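Local structure of protein F9 (Vaccinia virus, 6CJ6) at residues A[9-12]-A[13-16]. The protein takes part in the poxvirus entry-fusion complex, which fuses viral and cellular membranes and lets the virion core enter the host cytoplasm. Sequence-based numbering, arbitrary orientation.
Sequences TLYN and LFID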
loop_
_atom_site.group_PDB
_atom_site.type_symbol
_atom_site.label_atom_id
_atom_site.label_comp_id
_atom_site.label_asym_id
_atom_site.label_seq_id
_atom_site.Cartn_x
_atom_site.Cartn_y
_atom_site.Cartn_z
ATOM N N THR A 9 8.664 -6.441 -7.270
ATOM C CA THR A 9 8.947 -5.017 -7.177
ATOM C C THR A 9 9.130 -4.653 -5.709
ATOM O O THR A 9 9.044 -5.504 -4.819
ATOM C CB THR A 9 7.811 -4.180 -7.775
ATOM O OG1 THR A 9 6.680 -4.220 -6.895
ATOM C CG2 THR A 9 7.408 -4.708 -9.145
ATOM N N LEU A 10 9.371 -3.363 -5.456
ATOM C CA LEU A 10 9.536 -2.901 -4.081
ATOM C C LEU A 10 8.246 -3.013 -3.279
ATOM O O LEU A 10 8.298 -3.208 -2.060
ATOM C CB LEU A 10 10.049 -1.463 -4.053
ATOM C CG LEU A 10 11.565 -1.299 -3.983
ATOM C CD1 LEU A 10 11.929 0.162 -3.782
ATOM C CD2 LEU A 10 12.126 -2.154 -2.862
ATOM N N TYR A 11 7.085 -2.887 -3.930
ATOM C CA TYR A 11 5.833 -3.010 -3.193
ATOM C C TYR A 11 5.695 -4.384 -2.551
ATOM O O TYR A 11 5.090 -4.507 -1.480
ATOM C CB TYR A 11 4.632 -2.697 -4.087
ATOM C CG TYR A 11 3.309 -2.866 -3.370
ATOM C CD1 TYR A 11 2.885 -1.939 -2.427
ATOM C CD2 TYR A 11 2.494 -3.963 -3.621
ATOM C CE1 TYR A 11 1.685 -2.096 -1.758
ATOM C CE2 TYR A 11 1.289 -4.125 -2.965
ATOM C CZ TYR A 11 0.888 -3.188 -2.037
ATOM O OH TYR A 11 -0.309 -3.347 -1.380
ATOM N N ASN A 12 6.250 -5.423 -3.184
ATOM C CA ASN A 12 6.257 -6.747 -2.572
ATOM C C ASN A 12 6.956 -6.720 -1.219
ATOM O O ASN A 12 6.445 -7.258 -0.231
ATOM C CB ASN A 12 6.937 -7.748 -3.504
ATOM C CG ASN A 12 6.159 -7.973 -4.781
ATOM O OD1 ASN A 12 6.461 -7.380 -5.820
ATOM N ND2 ASN A 12 5.147 -8.832 -4.713
ATOM N N LEU A 13 8.131 -6.091 -1.155
ATOM C CA LEU A 13 8.837 -5.989 0.118
ATOM C C LEU A 13 8.043 -5.163 1.122
ATOM O O LEU A 13 7.994 -5.499 2.312
ATOM C CB LEU A 13 10.228 -5.393 -0.097
ATOM C CG LEU A 13 11.109 -6.126 -1.109
ATOM C CD1 LEU A 13 12.509 -5.536 -1.135
ATOM C CD2 LEU A 13 11.152 -7.617 -0.801
ATOM N N PHE A 14 7.407 -4.083 0.661
ATOM C CA PHE A 14 6.638 -3.233 1.564
ATOM C C PHE A 14 5.447 -3.982 2.143
ATOM O O PHE A 14 5.237 -3.993 3.363
ATOM C CB PHE A 14 6.176 -1.968 0.835
ATOM C CG PHE A 14 5.073 -1.224 1.542
ATOM C CD1 PHE A 14 5.362 -0.333 2.564
ATOM C CD2 PHE A 14 3.747 -1.417 1.184
ATOM C CE1 PHE A 14 4.349 0.349 3.217
ATOM C CE2 PHE A 14 2.732 -0.741 1.833
ATOM C CZ PHE A 14 3.033 0.145 2.852
ATOM N N ILE A 15 4.646 -4.611 1.282
ATOM C CA ILE A 15 3.411 -5.222 1.760
ATOM C C ILE A 15 3.709 -6.408 2.669
ATOM O O ILE A 15 3.006 -6.633 3.660
ATOM C CB ILE A 15 2.464 -5.568 0.595
ATOM C CG1 ILE A 15 1.062 -5.872 1.131
ATOM C CG2 ILE A 15 2.994 -6.736 -0.224
ATOM C CD1 ILE A 15 0.447 -4.719 1.900
ATOM N N ASP A 16 4.762 -7.170 2.366
ATOM C CA ASP A 16 5.140 -8.278 3.237
ATOM C C ASP A 16 5.506 -7.774 4.625
ATOM O O ASP A 16 5.131 -8.383 5.634
ATOM C CB ASP A 16 6.298 -9.060 2.619
ATOM C CG ASP A 16 5.881 -9.842 1.390
ATOM O OD1 ASP A 16 4.662 -9.937 1.139
ATOM O OD2 ASP A 16 6.767 -10.357 0.676
#
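Ile15 lies over one face of the Tyr11 ring, with its CB 4.2 Å from the ring centroid, displaced toward the rim. This CH-pi contact spans one turn at the start of helix 10-24, just after its capping box. The Phe14 ring turns an edge to Tyr11: Phe14 CD2 is 3.7 Å from Tyr11 CE1. The two ring planes are inclined at 34°, so the pair meets obliquely. Tyr11 CG is anti to the backbone N (chi1 178°), which carries the ring outward from the helix and slants it toward the next turn, where Ile15 CB and Phe14 CD2 meet it. At the far end of the ring, Tyr11 OH meets Ile15 CD1 at 3.6 Å. The hydroxyl is also hydrogen-bonded to Gln138 O of strand 133-141, which ties the aromatic ring to the sheet.

In the capping box, Thr9 is the N-cap, and its OG1 accepts a weak bond from Tyr11 N. In return, Thr9 N donates to Asn12 OD1 at 2.8 Å, nearly straight at 172°. Asn12 CG sits beside its own backbone N, and this brings the amide back toward Thr9. Asn12 ND2 donates to Leu136 O on strand 133-141, so the side chain that closes the box also holds to the sheet.

Phe14 also packs against helices 59-74 and 145-158, and Leu10 and Leu13 both touch Val73, which makes the contact a buried part of the helix bundle beside the sheet. Leu10 CD2 meets Leu13 CD1 at 3.8 Å. Regular helical bonds begin with Phe14 N to Leu10 O, and the next, from Ile15 N to Tyr11 O, is 2.8 Å long. Ile15 CG2 rests 3.3 Å from that same Tyr11 O.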